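Long-range contacts in ribonucleoside-diphosphate reductase, alpha chain (Actinobacillus ureae ATCC 25976, PDB 6DQX), which probably reduces ribonucleoside diphosphates to their deoxy forms, as the catalytic alpha subunit of a class Id ribonucleotide reductase: residues 40-48 against 89-99; 502-513 against 538-548. One frame throughout, in Å; residues are numbered along the deposited sequence.

Interaction 1 (40-48 against 89-99); sequences FLQRGYLLE and SPIWSNFGLDR
The C-terminal end of helix 35-44 lies against the short helix 89-94, and the backbones come nearest where the CA atoms of Tyr-45 and Ser-93 stand 4.9 Å apart. Tyr-45 carries the largest share of the contact. Its CG lies beside the backbone N (chi1 -50°), which lays the ring along the short helix: CZ rests 3.5 Å from Ser-89 CB, and CD2 packs 3.7 Å from Trp-92 CB. The Tyr-45 and Trp-92 rings meet obliquely, their planes turned 31° apart. One turn earlier, Leu-41 CD2 lies over one face of Trp-92 in a CH-pi contact, 4.0 Å from the centroid of its six-membered ring and 11° off the ring normal. Leu-46 CD2 comes in beside Trp-92 CE3.

These residues belong to the helical N-terminal part of the chain. Helix 52-67 packs on the same group through Ile-56, which touches Trp-92, while Ile-423 of helix 418-423 touches both Leu-41 and Tyr-45. Beyond the short helix, a type II turn from Asn-94 to Leu-97 reverses the chain and brings Arg-99 back to the end of the helix, where Arg-99 NE (3.0 Å) and NH2 (3.1 Å) both bond Ser-93 O, side-on and from the same face of the carbonyl plane. That grip fixes the guanidinium, and Leu-47 lies over one of its faces with CG and CD2. The other branch of Leu-47 meets Leu-97 tip to tip, CD1 to CD1 at 4.0 Å. A water lies close to both Tyr-45 O and Trp-92 O.

Interaction 2 (502-513 against 538-548); sequences QLSVIQQAAQRQ and LYLTAEELGLK
Ile-506 packs against Leu-538, Ala-542 and Leu-547 in the middle of a largely apolar contact, in which the axes of segments 502-513 and 538-544 run nearly parallel, at 11°, and approach to 10.0 Å. Ile-506 CG2 lies 3.9 Å from Ala-542 CA, while CG1 of the same isoleucine meets Leu-538 CD1 and its CD1 reaches Leu-547 CD2. Toward the N-terminal ends, Leu-503 CD1 touches Leu-538 CD1 and, crossing at about a right angle, Thr-541 CG2. At the other end the methyl of Ala-510 fits between two leucines, with CB 3.7 Å from both Leu-545 CB and Leu-547 CD1.

A Schellman cap brings the second of these leucines to helix 502-513. Gly-546, with positive phi (99°), is the first residue to leave helical backbone angles, and the last turn is closed by Leu-547 N bonding back to Ala-542 O and Gly-546 N to Glu-543 O. The chain then enters strand 549-554 of the barrel domain. Ile-524 of strand 524-525 touches both Ile-506 and Leu-538.

The polar links run through water. One molecule donates to Ala-510 O and Leu-545 O, bridging the helix to the turn; another donates to Gln-513 OE1 at 2.7 Å and accepts from Lys-548 N. Gln-513 NE2 and Lys-548 NZ lie 3.4 Å apart, but both are donors: the glutamine amide has its main partner in Gln-520, and the lysine bonds to Gln-518 O. The direct fit between the segments therefore rests on the shapes of branched side chains and alanines, with water joining polar groups where the chain leaves the helix.

Overall arrangement
The two contacts lie on opposite sides of the chain's centre, their own centres 36 Å apart and their nearest atoms about 21 Å apart, so neither touches the other. They come in series: interaction 1 is complete before interaction 2 begins. Interaction 1 joins helices 35-44 and 89-94 near the start of the chain, the latter just after strand 85-87; interaction 2 pairs helix 502-513 with helix 532-544 close to strands 524-525 and 549-554. Those three strands belong to one mixed sheet, linked through its intervening strands. Two helix pairs far apart in sequence are thus joined through a common sheet, both away from the magnesium site at His-65.

Interaction 1 (40-48 against 89-99)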
loop_
_atom_site.group_PDB
_atom_site.type_symbol
_atom_site.label_atom_id
_atom_site.label_comp_id
_atom_site.label_asym_id
_atom_site.label_seq_id
_atom_site.Cartn_x
_atom_site.Cartn_y
_atom_site.Cartn_z
ATOM N N PHE A 40 0.771 -15.323 31.601
ATOM C CA PHE A 40 1.310 -14.889 30.311
ATOM C C PHE A 40 0.482 -15.459 29.158
ATOM O O PHE A 40 0.074 -14.736 28.257
ATOM C CB PHE A 40 2.774 -15.304 30.180
ATOM C CG PHE A 40 3.480 -14.684 28.989
ATOM C CD1 PHE A 40 3.985 -13.390 29.059
ATOM C CD2 PHE A 40 3.616 -15.383 27.797
ATOM C CE1 PHE A 40 4.631 -12.807 27.968
ATOM C CE2 PHE A 40 4.263 -14.809 26.699
ATOM C CZ PHE A 40 4.775 -13.521 26.785
ATOM N N LEU A 41 0.200 -16.755 29.220
ATOM C CA LEU A 41 -0.574 -17.419 28.173
ATOM C C LEU A 41 -2.026 -16.910 28.088
ATOM O O LEU A 41 -2.557 -16.690 26.995
ATOM C CB LEU A 41 -0.568 -18.919 28.403
ATOM C CG LEU A 41 0.762 -19.633 28.137
ATOM C CD1 LEU A 41 0.671 -21.069 28.610
ATOM C CD2 LEU A 41 1.137 -19.574 26.662
ATOM N N GLN A 42 -2.658 -16.742 29.242
ATOM C CA GLN A 42 -4.028 -16.195 29.299
ATOM C C GLN A 42 -4.112 -14.816 28.674
ATOM O O GLN A 42 -5.031 -14.532 27.908
ATOM C CB GLN A 42 -4.532 -16.111 30.739
ATOM C CG GLN A 42 -4.949 -17.441 31.346
ATOM C CD GLN A 42 -5.296 -17.320 32.825
ATOM O OE1 GLN A 42 -5.920 -16.337 33.255
ATOM N NE2 GLN A 42 -4.895 -18.320 33.616
ATOM N N ARG A 43 -3.147 -13.965 29.006
ATOM C CA ARG A 43 -3.153 -12.588 28.558
ATOM C C ARG A 43 -2.773 -12.415 27.101
ATOM O O ARG A 43 -3.222 -11.467 26.472
ATOM C CB ARG A 43 -2.236 -11.744 29.435
ATOM C CG ARG A 43 -2.796 -11.602 30.825
ATOM C CD ARG A 43 -1.819 -10.951 31.760
ATOM N NE ARG A 43 -2.506 -10.528 32.973
ATOM C CZ ARG A 43 -1.965 -9.770 33.925
ATOM N NH1 ARG A 43 -0.707 -9.338 33.828
ATOM N NH2 ARG A 43 -2.696 -9.437 34.985
ATOM N N GLY A 44 -1.952 -13.323 26.577
ATOM C CA GLY A 44 -1.435 -13.227 25.213
ATOM C C GLY A 44 -2.129 -14.090 24.166
ATOM O O GLY A 44 -2.503 -13.591 23.103
ATOM N N TYR A 45 -2.275 -15.384 24.448
ATOM C CA TYR A 45 -2.547 -16.385 23.391
ATOM C C TYR A 45 -3.855 -17.131 23.472
ATOM O O TYR A 45 -4.370 -17.540 22.431
ATOM C CB TYR A 45 -1.433 -17.446 23.327
ATOM C CG TYR A 45 -0.012 -16.926 23.259
ATOM C CD1 TYR A 45 0.298 -15.682 22.698
ATOM C CD2 TYR A 45 1.040 -17.706 23.719
ATOM C CE1 TYR A 45 1.605 -15.215 22.658
ATOM C CE2 TYR A 45 2.352 -17.252 23.659
ATOM C CZ TYR A 45 2.624 -16.006 23.141
ATOM O OH TYR A 45 3.913 -15.544 23.094
ATOM N N LEU A 46 -4.390 -17.336 24.673
ATOM C CA LEU A 46 -5.558 -18.200 24.852
ATOM C C LEU A 46 -6.835 -17.394 24.717
ATOM O O LEU A 46 -6.904 -16.260 25.202
ATOM C CB LEU A 46 -5.545 -18.841 26.238
ATOM C CG LEU A 46 -4.336 -19.736 26.527
ATOM C CD1 LEU A 46 -4.367 -20.176 27.973
ATOM C CD2 LEU A 46 -4.328 -20.937 25.592
ATOM N N LEU A 47 -7.830 -17.984 24.076
ATOM C CA LEU A 47 -9.166 -17.394 24.046
ATOM C C LEU A 47 -9.766 -17.417 25.449
ATOM O O LEU A 47 -9.533 -18.357 26.215
ATOM C CB LEU A 47 -10.063 -18.133 23.050
ATOM C CG LEU A 47 -9.767 -17.744 21.591
ATOM C CD1 LEU A 47 -10.327 -18.777 20.634
ATOM C CD2 LEU A 47 -10.312 -16.357 21.257
ATOM N N GLU A 48 -10.510 -16.360 25.794
ATOM C CA GLU A 48 -11.229 -16.290 27.062
ATOM C C GLU A 48 -11.982 -17.598 27.248
ATOM O O GLU A 48 -12.604 -18.104 26.313
ATOM C CB GLU A 48 -12.193 -15.087 27.073
ATOM C CG GLU A 48 -13.199 -15.066 28.223
ATOM C CD GLU A 48 -13.951 -13.746 28.308
ATOM O OE1 GLU A 48 -13.347 -12.743 28.754
ATOM O OE2 GLU A 48 -15.142 -13.707 27.930
ATOM N N SER A 89 4.224 -19.039 19.143
ATOM C CA SER A 89 3.031 -18.261 19.499
ATOM C C SER A 89 1.894 -18.383 18.475
ATOM O O SER A 89 0.757 -18.469 18.893
ATOM C CB SER A 89 3.360 -16.807 19.858
ATOM O OG SER A 89 3.853 -16.088 18.777
ATOM N N PRO A 90 2.187 -18.420 17.149
ATOM C CA PRO A 90 1.093 -18.703 16.208
ATOM C C PRO A 90 0.410 -20.064 16.407
ATOM O O PRO A 90 -0.790 -20.182 16.203
ATOM C CB PRO A 90 1.778 -18.626 14.834
ATOM C CG PRO A 90 2.940 -17.719 15.046
ATOM C CD PRO A 90 3.429 -18.091 16.418
ATOM N N ILE A 91 1.167 -21.086 16.812
ATOM C CA ILE A 91 0.592 -22.399 17.094
ATOM C C ILE A 91 -0.287 -22.341 18.357
ATOM O O ILE A 91 -1.438 -22.811 18.344
ATOM C CB ILE A 91 1.721 -23.468 17.198
ATOM C CG1 ILE A 91 2.287 -23.712 15.788
ATOM C CG2 ILE A 91 1.203 -24.755 17.839
ATOM C CD1 ILE A 91 3.634 -24.423 15.714
ATOM N N TRP A 92 0.238 -21.753 19.422
ATOM C CA TRP A 92 -0.539 -21.550 20.669
ATOM C C TRP A 92 -1.817 -20.795 20.346
ATOM O O TRP A 92 -2.902 -21.145 20.836
ATOM C CB TRP A 92 0.232 -20.735 21.706
ATOM C CG TRP A 92 1.068 -21.517 22.645
ATOM C CD1 TRP A 92 2.439 -21.627 22.625
ATOM C CD2 TRP A 92 0.619 -22.293 23.758
ATOM N NE1 TRP A 92 2.862 -22.442 23.655
ATOM C CE2 TRP A 92 1.767 -22.860 24.364
ATOM C CE3 TRP A 92 -0.640 -22.574 24.301
ATOM C CZ2 TRP A 92 1.693 -23.687 25.484
ATOM C CZ3 TRP A 92 -0.713 -23.384 25.428
ATOM C CH2 TRP A 92 0.445 -23.938 26.003
ATOM N N SER A 93 -1.686 -19.762 19.519
ATOM C CA SER A 93 -2.843 -18.880 19.230
ATOM C C SER A 93 -3.900 -19.505 18.328
ATOM O O SER A 93 -5.115 -19.346 18.591
ATOM C CB SER A 93 -2.381 -17.543 18.658
ATOM O OG SER A 93 -1.625 -16.833 19.620
ATOM N N ASN A 94 -3.456 -20.196 17.271
ATOM C CA ASN A 94 -4.297 -20.511 16.126
ATOM C C ASN A 94 -4.403 -21.966 15.726
ATOM O O ASN A 94 -5.304 -22.301 14.970
ATOM C CB ASN A 94 -3.805 -19.707 14.892
ATOM C CG ASN A 94 -3.638 -18.209 15.179
ATOM O OD1 ASN A 94 -2.691 -17.583 14.700
ATOM N ND2 ASN A 94 -4.559 -17.632 15.981
ATOM N N PHE A 95 -3.478 -22.839 16.144
ATOM C CA PHE A 95 -3.512 -24.226 15.654
ATOM C C PHE A 95 -4.807 -24.953 16.018
ATOM O O PHE A 95 -5.218 -24.950 17.179
ATOM C CB PHE A 95 -2.297 -25.032 16.162
ATOM C CG PHE A 95 -2.269 -26.456 15.669
ATOM C CD1 PHE A 95 -2.078 -26.734 14.330
ATOM C CD2 PHE A 95 -2.454 -27.525 16.541
ATOM C CE1 PHE A 95 -2.066 -28.048 13.861
ATOM C CE2 PHE A 95 -2.455 -28.842 16.078
ATOM C CZ PHE A 95 -2.231 -29.105 14.755
ATOM N N GLY A 96 -5.430 -25.602 15.032
ATOM C CA GLY A 96 -6.695 -26.283 15.237
ATOM C C GLY A 96 -7.919 -25.374 15.375
ATOM O O GLY A 96 -9.019 -25.873 15.552
ATOM N N LEU A 97 -7.741 -24.058 15.299
ATOM C CA LEU A 97 -8.840 -23.091 15.408
ATOM C C LEU A 97 -9.103 -22.397 14.063
ATOM O O LEU A 97 -8.291 -22.452 13.139
ATOM C CB LEU A 97 -8.515 -22.034 16.466
ATOM C CG LEU A 97 -8.083 -22.499 17.858
ATOM C CD1 LEU A 97 -7.792 -21.312 18.755
ATOM C CD2 LEU A 97 -9.129 -23.404 18.484
ATOM N N ASP A 98 -10.249 -21.724 13.955
ATOM C CA ASP A 98 -10.577 -20.986 12.721
ATOM C C ASP A 98 -9.688 -19.770 12.475
ATOM O O ASP A 98 -9.277 -19.519 11.342
ATOM C CB ASP A 98 -12.046 -20.544 12.745
ATOM C CG ASP A 98 -13.001 -21.711 12.667
ATOM O OD1 ASP A 98 -12.592 -22.800 12.206
ATOM O OD2 ASP A 98 -14.178 -21.544 13.057
ATOM N N ARG A 99 -9.386 -19.029 13.534
ATOM C CA ARG A 99 -8.664 -17.770 13.399
ATOM C C ARG A 99 -7.217 -17.952 12.930
ATOM O O ARG A 99 -6.607 -19.010 13.155
ATOM C CB ARG A 99 -8.697 -16.970 14.706
ATOM C CG ARG A 99 -7.952 -17.568 15.895
ATOM C CD ARG A 99 -7.884 -16.569 17.037
ATOM N NE ARG A 99 -7.047 -17.029 18.146
ATOM C CZ ARG A 99 -6.835 -16.344 19.276
ATOM N NH1 ARG A 99 -7.407 -15.152 19.471
ATOM N NH2 ARG A 99 -6.053 -16.848 20.228
HETATM O O HOH W 1 -5.616 -19.991 21.525
#

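Interaction 2 (502-513 against 538-548)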
loop_
_atom_site.group_PDB
_atom_site.type_symbol
_atom_site.label_atom_id
_atom_site.label_comp_id
_atom_site.label_asym_id
_atom_site.label_seq_id
_atom_site.Cartn_x
_atom_site.Cartn_y
_atom_site.Cartn_z
ATOM N N GLN A 502 32.540 -12.672 22.609
ATOM C CA GLN A 502 31.628 -12.635 21.459
ATOM C C GLN A 502 32.184 -13.450 20.306
ATOM O O GLN A 502 31.408 -13.977 19.479
ATOM C CB GLN A 502 31.322 -11.198 21.035
ATOM C CG GLN A 502 30.767 -10.365 22.181
ATOM C CD GLN A 502 29.477 -10.948 22.744
ATOM O OE1 GLN A 502 28.474 -11.054 22.023
ATOM N NE2 GLN A 502 29.478 -11.295 24.031
ATOM N N LEU A 503 33.517 -13.620 20.276
ATOM C CA LEU A 503 34.109 -14.572 19.348
ATOM C C LEU A 503 33.584 -15.988 19.614
ATOM O O LEU A 503 33.316 -16.726 18.653
ATOM C CB LEU A 503 35.644 -14.537 19.379
ATOM C CG LEU A 503 36.359 -15.388 18.326
ATOM C CD1 LEU A 503 35.948 -15.044 16.903
ATOM C CD2 LEU A 503 37.875 -15.248 18.490
ATOM N N SER A 504 33.385 -16.348 20.884
ATOM C CA SER A 504 32.856 -17.683 21.218
ATOM C C SER A 504 31.420 -17.894 20.720
ATOM O O SER A 504 31.070 -18.978 20.237
ATOM C CB SER A 504 33.011 -18.023 22.707
ATOM O OG SER A 504 31.946 -17.530 23.490
ATOM N N VAL A 505 30.615 -16.837 20.783
ATOM C CA VAL A 505 29.255 -16.864 20.236
ATOM C C VAL A 505 29.304 -17.201 18.738
ATOM O O VAL A 505 28.626 -18.109 18.269
ATOM C CB VAL A 505 28.535 -15.517 20.500
ATOM C CG1 VAL A 505 27.260 -15.397 19.679
ATOM C CG2 VAL A 505 28.230 -15.380 21.986
ATOM N N ILE A 506 30.169 -16.501 18.009
ATOM C CA ILE A 506 30.325 -16.691 16.570
ATOM C C ILE A 506 30.887 -18.068 16.235
ATOM O O ILE A 506 30.367 -18.769 15.338
ATOM C CB ILE A 506 31.236 -15.576 15.976
ATOM C CG1 ILE A 506 30.604 -14.196 16.185
ATOM C CG2 ILE A 506 31.549 -15.817 14.508
ATOM C CD1 ILE A 506 29.187 -14.061 15.739
ATOM N N GLN A 507 31.928 -18.466 16.970
ATOM C CA GLN A 507 32.527 -19.781 16.744
ATOM C C GLN A 507 31.582 -20.951 17.015
ATOM O O GLN A 507 31.516 -21.878 16.195
ATOM C CB GLN A 507 33.835 -19.927 17.521
ATOM C CG GLN A 507 34.913 -19.059 16.920
ATOM C CD GLN A 507 36.219 -19.070 17.689
ATOM O OE1 GLN A 507 36.282 -19.487 18.853
ATOM N NE2 GLN A 507 37.249 -18.548 17.056
ATOM N N GLN A 508 30.808 -20.886 18.103
ATOM C CA GLN A 508 29.798 -21.889 18.372
ATOM C C GLN A 508 28.720 -21.949 17.298
ATOM O O GLN A 508 28.247 -23.042 16.954
ATOM C CB GLN A 508 29.145 -21.694 19.740
ATOM C CG GLN A 508 30.032 -22.091 20.911
ATOM C CD GLN A 508 29.293 -22.050 22.236
ATOM O OE1 GLN A 508 28.073 -21.990 22.269
ATOM N NE2 GLN A 508 30.045 -22.017 23.340
ATOM N N ALA A 509 28.320 -20.779 16.791
ATOM C CA ALA A 509 27.344 -20.731 15.695
ATOM C C ALA A 509 27.937 -21.375 14.439
ATOM O O ALA A 509 27.276 -22.187 13.766
ATOM C CB ALA A 509 26.866 -19.283 15.434
ATOM N N ALA A 510 29.213 -21.088 14.173
ATOM C CA ALA A 510 29.894 -21.660 13.013
ATOM C C ALA A 510 29.993 -23.169 13.131
ATOM O O ALA A 510 29.765 -23.876 12.148
ATOM C CB ALA A 510 31.278 -21.049 12.830
ATOM N N GLN A 511 30.298 -23.645 14.340
ATOM C CA GLN A 511 30.444 -25.068 14.590
ATOM C C GLN A 511 29.163 -25.845 14.372
ATOM O O GLN A 511 29.192 -26.885 13.717
ATOM C CB GLN A 511 30.991 -25.317 15.986
ATOM C CG GLN A 511 31.197 -26.785 16.326
ATOM C CD GLN A 511 31.404 -27.047 17.817
ATOM O OE1 GLN A 511 30.985 -26.266 18.684
ATOM N NE2 GLN A 511 32.075 -28.167 18.118
ATOM N N ARG A 512 28.033 -25.353 14.918
ATOM C CA ARG A 512 26.772 -26.063 14.774
ATOM C C ARG A 512 26.097 -25.885 13.394
ATOM O O ARG A 512 25.244 -26.694 13.039
ATOM C CB ARG A 512 25.812 -25.732 15.924
ATOM C CG ARG A 512 25.169 -24.336 15.868
ATOM C CD ARG A 512 24.172 -24.146 17.004
ATOM N NE ARG A 512 24.803 -23.857 18.272
ATOM C CZ ARG A 512 25.156 -22.652 18.725
ATOM N NH1 ARG A 512 24.949 -21.534 18.037
ATOM N NH2 ARG A 512 25.719 -22.549 19.904
ATOM N N GLN A 513 26.514 -24.881 12.622
ATOM C CA GLN A 513 25.904 -24.608 11.321
ATOM C C GLN A 513 25.923 -25.794 10.378
ATOM O O GLN A 513 24.977 -25.954 9.604
ATOM C CB GLN A 513 26.501 -23.385 10.649
ATOM C CG GLN A 513 25.739 -22.881 9.417
ATOM C CD GLN A 513 24.275 -22.572 9.706
ATOM O OE1 GLN A 513 23.964 -21.621 10.408
ATOM N NE2 GLN A 513 23.370 -23.409 9.180
ATOM N N LEU A 538 35.394 -9.006 13.757
ATOM C CA LEU A 538 34.409 -9.986 14.218
ATOM C C LEU A 538 33.435 -10.351 13.100
ATOM O O LEU A 538 33.215 -11.524 12.856
ATOM C CB LEU A 538 33.641 -9.497 15.443
ATOM C CG LEU A 538 32.734 -10.529 16.108
ATOM C CD1 LEU A 538 33.547 -11.666 16.705
ATOM C CD2 LEU A 538 31.891 -9.873 17.184
ATOM N N TYR A 539 32.847 -9.347 12.429
ATOM C CA TYR A 539 31.941 -9.620 11.308
ATOM C C TYR A 539 32.615 -10.312 10.117
ATOM O O TYR A 539 32.041 -11.216 9.491
ATOM C CB TYR A 539 31.197 -8.338 10.859
ATOM C CG TYR A 539 30.227 -7.799 11.894
ATOM C CD1 TYR A 539 29.227 -8.590 12.416
ATOM C CD2 TYR A 539 30.322 -6.492 12.362
ATOM C CE1 TYR A 539 28.344 -8.104 13.357
ATOM C CE2 TYR A 539 29.438 -5.993 13.310
ATOM C CZ TYR A 539 28.451 -6.815 13.811
ATOM O OH TYR A 539 27.556 -6.373 14.730
ATOM N N LEU A 540 33.844 -9.925 9.814
ATOM C CA LEU A 540 34.592 -10.588 8.755
ATOM C C LEU A 540 34.862 -12.063 9.110
ATOM O O LEU A 540 34.760 -12.954 8.251
ATOM C CB LEU A 540 35.894 -9.856 8.477
ATOM C CG LEU A 540 35.750 -8.442 7.888
ATOM C CD1 LEU A 540 37.121 -7.777 7.800
ATOM C CD2 LEU A 540 35.066 -8.482 6.542
ATOM N N THR A 541 35.193 -12.307 10.364
ATOM C CA THR A 541 35.361 -13.682 10.856
ATOM C C THR A 541 34.059 -14.474 10.733
ATOM O O THR A 541 34.088 -15.630 10.290
ATOM C CB THR A 541 35.873 -13.678 12.285
ATOM O OG1 THR A 541 37.192 -13.111 12.280
ATOM C CG2 THR A 541 35.918 -15.085 12.875
ATOM N N ALA A 542 32.932 -13.829 11.052
ATOM C CA ALA A 542 31.615 -14.459 10.903
ATOM C C ALA A 542 31.402 -14.975 9.496
ATOM O O ALA A 542 31.037 -16.147 9.307
ATOM C CB ALA A 542 30.497 -13.505 11.300
ATOM N N GLU A 543 31.649 -14.117 8.497
ATOM C CA GLU A 543 31.536 -14.531 7.106
ATOM C C GLU A 543 32.549 -15.616 6.755
ATOM O O GLU A 543 32.209 -16.582 6.066
ATOM C CB GLU A 543 31.713 -13.354 6.126
ATOM C CG GLU A 543 31.489 -13.768 4.662
ATOM C CD GLU A 543 32.751 -14.134 3.885
ATOM O OE1 GLU A 543 32.619 -14.670 2.762
ATOM O OE2 GLU A 543 33.875 -13.907 4.375
ATOM N N GLU A 544 33.793 -15.438 7.181
ATOM C CA GLU A 544 34.844 -16.434 6.879
ATOM C C GLU A 544 34.516 -17.824 7.430
ATOM O O GLU A 544 34.776 -18.823 6.780
ATOM C CB GLU A 544 36.214 -16.005 7.420
ATOM C CG GLU A 544 36.927 -15.003 6.541
ATOM C CD GLU A 544 38.108 -14.353 7.242
ATOM O OE1 GLU A 544 38.803 -15.071 8.005
ATOM O OE2 GLU A 544 38.324 -13.124 7.035
ATOM N N LEU A 545 33.928 -17.863 8.612
ATOM C CA LEU A 545 33.570 -19.137 9.250
ATOM C C LEU A 545 32.290 -19.792 8.719
ATOM O O LEU A 545 31.977 -20.893 9.113
ATOM C CB LEU A 545 33.516 -18.965 10.755
ATOM C CG LEU A 545 34.863 -18.682 11.431
ATOM C CD1 LEU A 545 34.706 -18.577 12.930
ATOM C CD2 LEU A 545 35.898 -19.758 11.080
ATOM N N GLY A 546 31.559 -19.115 7.827
ATOM C CA GLY A 546 30.402 -19.684 7.149
ATOM C C GLY A 546 29.043 -19.315 7.718
ATOM O O GLY A 546 28.053 -19.923 7.315
ATOM N N LEU A 547 28.977 -18.357 8.657
ATOM C CA LEU A 547 27.682 -17.906 9.206
ATOM C C LEU A 547 26.859 -17.327 8.066
ATOM O O LEU A 547 27.405 -16.675 7.161
ATOM C CB LEU A 547 27.815 -16.853 10.310
ATOM C CG LEU A 547 27.913 -17.395 11.728
ATOM C CD1 LEU A 547 29.158 -18.225 11.845
ATOM C CD2 LEU A 547 27.892 -16.295 12.771
ATOM N N LYS A 548 25.572 -17.638 8.077
ATOM C CA LYS A 548 24.686 -17.181 6.984
ATOM C C LYS A 548 24.065 -15.816 7.300
ATOM O O LYS A 548 23.593 -15.114 6.372
ATOM C CB LYS A 548 23.601 -18.212 6.709
ATOM C CG LYS A 548 24.137 -19.593 6.398
ATOM C CD LYS A 548 23.017 -20.617 6.389
ATOM C CE LYS A 548 23.499 -21.945 5.905
ATOM N NZ LYS A 548 22.460 -23.011 5.893
HETATM O O HOH W 2 29.731 -22.523 9.566
HETATM O O HOH W 3 24.490 -19.013 10.269
#